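PDB 3M4R: class II aldolase/adducin N-terminal domain-containing protein from Thermoplasma acidophilum, which binds zinc through its N-terminal class II aldolase-like domain and, as a whole, probably works as an oxidoreductase of the short-chain dehydrogenase family. Local coordinates for residues 22-27 and 39-44; 114-119 and 130-135. One frame throughout, in Å; residues are numbered along the deposited sequence.

Contact 1: 22-27 and 39-44; sequences YGSRLI and GNTSVK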
loop_
_atom_site.group_PDB
_atom_site.type_symbol
_atom_site.label_atom_id
_atom_site.label_comp_id
_atom_site.label_asym_id
_atom_site.label_seq_id
_atom_site.Cartn_x
_atom_site.Cartn_y
_atom_site.Cartn_z
ATOM N N TYR A 22 4.360 -12.516 3.958
ATOM C CA TYR A 22 3.749 -12.804 5.241
ATOM C C TYR A 22 2.685 -11.791 5.618
ATOM O O TYR A 22 1.570 -12.158 5.938
ATOM C CB TYR A 22 4.814 -12.897 6.322
ATOM C CG TYR A 22 4.221 -13.261 7.642
ATOM C CD1 TYR A 22 3.734 -14.536 7.869
ATOM C CD2 TYR A 22 4.111 -12.311 8.660
ATOM C CE1 TYR A 22 3.179 -14.870 9.088
ATOM C CE2 TYR A 22 3.561 -12.626 9.856
ATOM C CZ TYR A 22 3.086 -13.906 10.073
ATOM O OH TYR A 22 2.533 -14.205 11.298
ATOM N N GLY A 23 3.019 -10.514 5.511
ATOM C CA GLY A 23 2.077 -9.454 5.812
ATOM C C GLY A 23 0.859 -9.492 4.905
ATOM O O GLY A 23 -0.249 -9.275 5.353
ATOM N N SER A 24 1.102 -9.763 3.626
ATOM C CA SER A 24 0.049 -9.800 2.623
ATOM C C SER A 24 -0.932 -10.882 2.961
ATOM O O SER A 24 -2.130 -10.676 2.939
ATOM C CB SER A 24 0.663 -10.053 1.273
ATOM O OG SER A 24 1.499 -8.962 0.967
ATOM N N ARG A 25 -0.411 -12.041 3.294
ATOM C CA ARG A 25 -1.271 -13.168 3.679
ATOM C C ARG A 25 -2.177 -12.835 4.866
ATOM O O ARG A 25 -3.366 -13.161 4.839
ATOM C CB ARG A 25 -0.427 -14.394 3.939
ATOM C CG ARG A 25 0.171 -14.966 2.659
ATOM C CD ARG A 25 1.230 -15.980 2.978
ATOM N NE ARG A 25 1.748 -16.590 1.765
ATOM C CZ ARG A 25 2.659 -17.563 1.727
ATOM N NH1 ARG A 25 3.122 -18.105 2.847
ATOM N NH2 ARG A 25 3.056 -18.052 0.561
ATOM N N LEU A 26 -1.631 -12.194 5.895
ATOM C CA LEU A 26 -2.421 -11.800 7.082
ATOM C C LEU A 26 -3.564 -10.849 6.707
ATOM O O LEU A 26 -4.664 -11.051 7.099
ATOM C CB LEU A 26 -1.538 -11.100 8.106
ATOM C CG LEU A 26 -0.574 -11.988 8.895
ATOM C CD1 LEU A 26 0.061 -11.160 9.994
ATOM C CD2 LEU A 26 -1.257 -13.198 9.494
ATOM N N ILE A 27 -3.278 -9.838 5.900
ATOM C CA ILE A 27 -4.277 -8.887 5.465
ATOM C C ILE A 27 -5.355 -9.561 4.609
ATOM O O ILE A 27 -6.543 -9.297 4.790
ATOM C CB ILE A 27 -3.624 -7.785 4.620
ATOM C CG1 ILE A 27 -2.734 -6.893 5.486
ATOM C CG2 ILE A 27 -4.663 -6.935 3.894
ATOM C CD1 ILE A 27 -3.389 -6.380 6.701
ATOM N N GLY A 39 -6.686 -4.420 -2.824
ATOM C CA GLY A 39 -5.644 -4.194 -1.828
ATOM C C GLY A 39 -4.278 -4.527 -2.401
ATOM O O GLY A 39 -4.150 -5.301 -3.351
ATOM N N ASN A 40 -3.248 -3.955 -1.819
ATOM C CA ASN A 40 -1.940 -4.185 -2.341
ATOM C C ASN A 40 -0.888 -3.775 -1.317
ATOM O O ASN A 40 -1.113 -2.920 -0.469
ATOM C CB ASN A 40 -1.779 -3.530 -3.741
ATOM C CG ASN A 40 -2.614 -2.292 -3.908
ATOM O OD1 ASN A 40 -2.285 -1.257 -3.334
ATOM N ND2 ASN A 40 -3.729 -2.394 -4.644
ATOM N N THR A 41 0.226 -4.469 -1.376
ATOM C CA THR A 41 1.311 -4.272 -0.498
ATOM C C THR A 41 2.602 -4.138 -1.298
ATOM O O THR A 41 2.669 -4.523 -2.497
ATOM C CB THR A 41 1.448 -5.496 0.391
ATOM O OG1 THR A 41 1.525 -6.673 -0.451
ATOM C CG2 THR A 41 0.206 -5.595 1.346
ATOM N N SER A 42 3.651 -3.704 -0.602
ATOM C CA SER A 42 4.934 -3.500 -1.230
ATOM C C SER A 42 6.059 -3.446 -0.216
ATOM O O SER A 42 5.833 -3.205 0.951
ATOM C CB SER A 42 4.937 -2.243 -2.059
ATOM O OG SER A 42 4.910 -1.084 -1.259
ATOM N N VAL A 43 7.254 -3.766 -0.674
ATOM C CA VAL A 43 8.449 -3.604 0.107
ATOM C C VAL A 43 9.537 -2.993 -0.797
ATOM O O VAL A 43 9.688 -3.419 -1.935
ATOM C CB VAL A 43 8.916 -4.928 0.714
ATOM C CG1 VAL A 43 9.140 -5.966 -0.352
ATOM C CG2 VAL A 43 10.146 -4.693 1.629
ATOM N N LYS A 44 10.242 -1.989 -0.283
ATOM C CA LYS A 44 11.395 -1.408 -0.963
ATOM C C LYS A 44 12.678 -2.163 -0.576
ATOM O O LYS A 44 12.972 -2.387 0.607
ATOM C CB LYS A 44 11.521 0.074 -0.638
ATOM C CG LYS A 44 10.342 0.885 -1.181
ATOM C CD LYS A 44 10.401 2.323 -0.695
ATOM C CE LYS A 44 9.121 3.107 -1.104
ATOM N NZ LYS A 44 7.878 2.666 -0.376
#
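Ser24 on helix 16-28 and Thr41 on strand 40-48 meet hydroxyl to hydroxyl: Thr41 OG1 donates to Ser24 OG across 2.7 Å. The CA atoms of Ser24 and Thr41, 6.5 Å apart, are near enough for two short side chains to bridge. Ser24 OG lies beside its own backbone N (chi1 -64°), a turn that also brings it to Val20 O one helical turn back, tying one oxygen to strand and helix alike. Thr41 holds OG1 between its backbone N and carbonyl carbon (chi1 53°), and its methyl CG2 flanks the same oxygen, 3.6 Å from Ser24 OG. The pair fastens helix 16-28 onto one face of the central mixed sheet of the AraD-like fold, the face turned from the zinc. The side chains of Asn40 and Ser42 lie on the other face, where Asn40 OD1 and Ser42 OG hydrogen-bond to the His120 ring at NE2 and ND1. Ile27 also faces the strand without touching it, and packs on Leu33 and Val34. A valine in place of Thr41 would probably deprive Ser24 OG of its donor and set a methyl against this buried oxygen.

Contact 2: 114-119 and 130-135; sequences SVETFL and HSHADA. With ZN (zinc ion), chain B.
Leu119 lays its CD1 methyl over one face of the His130 imidazole, 3.9 Å from the ring centroid and 19° off the ring normal, a CH-pi contact displaced toward the rim. Helix 166-175 packs on the same leucine through Leu168, Ala169 and Val172. Glu116, three residues earlier in the turn that leads into helix 117-121, comes to the edge of the His130 ring instead, its OE1 3.2 Å from His130 CD2 and the carboxylate and ring planes 72° apart. Zinc draws them together: Glu116 OE1 and OE2 both bind the ion at 2.3 Å, and His130 NE2 does so at 2.2 Å. His130 CG is anti to the backbone N (chi1 -180°), sending the ring off strand 127-131 toward the metal, while its ND1 bonds to Leu190 O, which fixes the ring's rotation. His132 adds NE2 at 2.1 Å from the zinc. A second shell steadies the glutamate: Asn40 ND2 bonds to OE1, and Ser114 OG accepts from Glu116 N at 3.0 Å in an ST turn. His188 and a water, its oxygen 2.0 Å from the zinc, bring the ligand atoms to six. Three histidines, two of them in a His-X-His pair at a strand end, and one bidentate glutamate are consistent with the zinc site of AraD-like class II aldolases, as in fuculose-phosphate aldolase.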
loop_
_atom_site.group_PDB
_atom_site.type_symbol
_atom_site.label_atom_id
_atom_site.label_comp_id
_atom_site.label_asym_id
_atom_site.label_seq_id
_atom_site.Cartn_x
_atom_site.Cartn_y
_atom_site.Cartn_z
ATOM N N SER A 114 0.495 -3.907 -9.756
ATOM C CA SER A 114 -0.709 -3.200 -9.291
ATOM C C SER A 114 -0.857 -1.843 -9.968
ATOM O O SER A 114 0.109 -1.086 -10.039
ATOM C CB SER A 114 -0.617 -2.949 -7.771
ATOM O OG SER A 114 -1.756 -2.210 -7.295
ATOM N N VAL A 115 -2.059 -1.549 -10.452
ATOM C CA VAL A 115 -2.409 -0.178 -10.926
ATOM C C VAL A 115 -2.255 0.911 -9.831
ATOM O O VAL A 115 -2.183 2.121 -10.143
ATOM C CB VAL A 115 -3.826 -0.112 -11.622
ATOM C CG1 VAL A 115 -3.871 -1.057 -12.820
ATOM C CG2 VAL A 115 -4.998 -0.447 -10.637
ATOM N N GLU A 116 -2.113 0.501 -8.563
ATOM C CA GLU A 116 -1.883 1.450 -7.458
ATOM C C GLU A 116 -0.451 1.565 -7.033
ATOM O O GLU A 116 -0.175 2.074 -5.935
ATOM C CB GLU A 116 -2.755 1.040 -6.237
ATOM C CG GLU A 116 -4.187 0.862 -6.692
ATOM C CD GLU A 116 -5.223 1.027 -5.610
ATOM O OE1 GLU A 116 -5.633 -0.043 -5.060
ATOM O OE2 GLU A 116 -5.657 2.199 -5.353
ATOM N N THR A 117 0.479 1.161 -7.905
ATOM C CA THR A 117 1.878 1.116 -7.546
ATOM C C THR A 117 2.421 2.437 -7.079
ATOM O O THR A 117 3.299 2.474 -6.199
ATOM C CB THR A 117 2.755 0.554 -8.728
ATOM O OG1 THR A 117 2.441 -0.838 -8.914
ATOM C CG2 THR A 117 4.218 0.714 -8.419
ATOM N N PHE A 118 1.955 3.525 -7.663
ATOM C CA PHE A 118 2.484 4.833 -7.263
ATOM C C PHE A 118 2.115 5.244 -5.836
ATOM O O PHE A 118 2.863 5.999 -5.226
ATOM C CB PHE A 118 2.107 5.919 -8.227
ATOM C CG PHE A 118 2.871 5.836 -9.532
ATOM C CD1 PHE A 118 4.214 6.116 -9.564
ATOM C CD2 PHE A 118 2.261 5.397 -10.680
ATOM C CE1 PHE A 118 4.932 6.019 -10.753
ATOM C CE2 PHE A 118 2.978 5.317 -11.889
ATOM C CZ PHE A 118 4.321 5.627 -11.911
ATOM N N LEU A 119 1.038 4.684 -5.261
ATOM C CA LEU A 119 0.773 4.942 -3.810
ATOM C C LEU A 119 1.941 4.460 -2.964
ATOM O O LEU A 119 2.329 5.071 -1.923
ATOM C CB LEU A 119 -0.500 4.246 -3.310
ATOM C CG LEU A 119 -1.836 4.571 -3.974
ATOM C CD1 LEU A 119 -3.001 3.733 -3.368
ATOM C CD2 LEU A 119 -2.134 6.076 -3.902
ATOM N N HIS A 130 -1.947 -1.268 1.637
ATOM C CA HIS A 130 -3.133 -0.596 1.153
ATOM C C HIS A 130 -4.292 -1.599 1.161
ATOM O O HIS A 130 -4.183 -2.638 0.526
ATOM C CB HIS A 130 -2.922 -0.132 -0.282
ATOM C CG HIS A 130 -4.095 0.579 -0.854
ATOM N ND1 HIS A 130 -4.910 1.394 -0.091
ATOM C CD2 HIS A 130 -4.625 0.566 -2.102
ATOM C CE1 HIS A 130 -5.871 1.873 -0.867
ATOM N NE2 HIS A 130 -5.736 1.360 -2.076
ATOM N N SER A 131 -5.397 -1.261 1.840
ATOM C CA SER A 131 -6.623 -2.044 1.767
ATOM C C SER A 131 -7.847 -1.181 1.431
ATOM O O SER A 131 -7.830 0.035 1.532
ATOM C CB SER A 131 -6.872 -2.756 3.095
ATOM O OG SER A 131 -7.430 -1.862 4.051
ATOM N N HIS A 132 -8.924 -1.847 1.068
ATOM C CA HIS A 132 -10.201 -1.205 0.883
ATOM C C HIS A 132 -11.109 -1.668 2.040
ATOM O O HIS A 132 -12.231 -2.102 1.830
ATOM C CB HIS A 132 -10.785 -1.552 -0.487
ATOM C CG HIS A 132 -9.930 -1.108 -1.639
ATOM N ND1 HIS A 132 -10.118 -1.589 -2.915
ATOM C CD2 HIS A 132 -8.878 -0.245 -1.710
ATOM C CE1 HIS A 132 -9.221 -1.047 -3.725
ATOM N NE2 HIS A 132 -8.466 -0.219 -3.024
ATOM N N ALA A 133 -10.591 -1.569 3.262
ATOM C CA ALA A 133 -11.251 -2.121 4.456
ATOM C C ALA A 133 -12.686 -1.631 4.547
ATOM O O ALA A 133 -12.927 -0.425 4.495
ATOM C CB ALA A 133 -10.488 -1.721 5.693
ATOM N N ASP A 134 -13.626 -2.569 4.656
ATOM C CA ASP A 134 -15.048 -2.243 4.773
ATOM C C ASP A 134 -15.401 -1.174 5.846
ATOM O O ASP A 134 -16.118 -0.232 5.555
ATOM C CB ASP A 134 -15.866 -3.514 5.024
ATOM C CG ASP A 134 -17.351 -3.249 4.963
ATOM O OD1 ASP A 134 -17.806 -2.888 3.848
ATOM O OD2 ASP A 134 -18.048 -3.369 6.020
ATOM N N ALA A 135 -14.905 -1.329 7.065
ATOM C CA ALA A 135 -15.158 -0.358 8.124
ATOM C C ALA A 135 -14.581 1.038 7.806
ATOM O O ALA A 135 -15.090 2.051 8.282
ATOM C CB ALA A 135 -14.610 -0.864 9.466
HETATM ZN ZN ZN B . -7.073 1.198 -3.818
HETATM O O HOH W 1 -8.259 1.165 -5.456
#

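The two contacts lie 11 Å apart, centre to centre, and use neighbouring strands of one sheet, 40-48 and 127-131. Contact 1 is wholly buried and joins a helix to the sheet through a single hydroxyl pair; contact 2 is partly buried, on the opposite face, where a metal ion gathers acid and imidazole groups and water takes a place among them. Asn40 ties them together through its backbone: its O accepts from His130 N at 2.8 Å, a probable strand-to-strand hydrogen bond. Thr41, next along the strand, faces the other way from Asn40, so adjacent residues serve the helix-covered and the zinc-bearing sides.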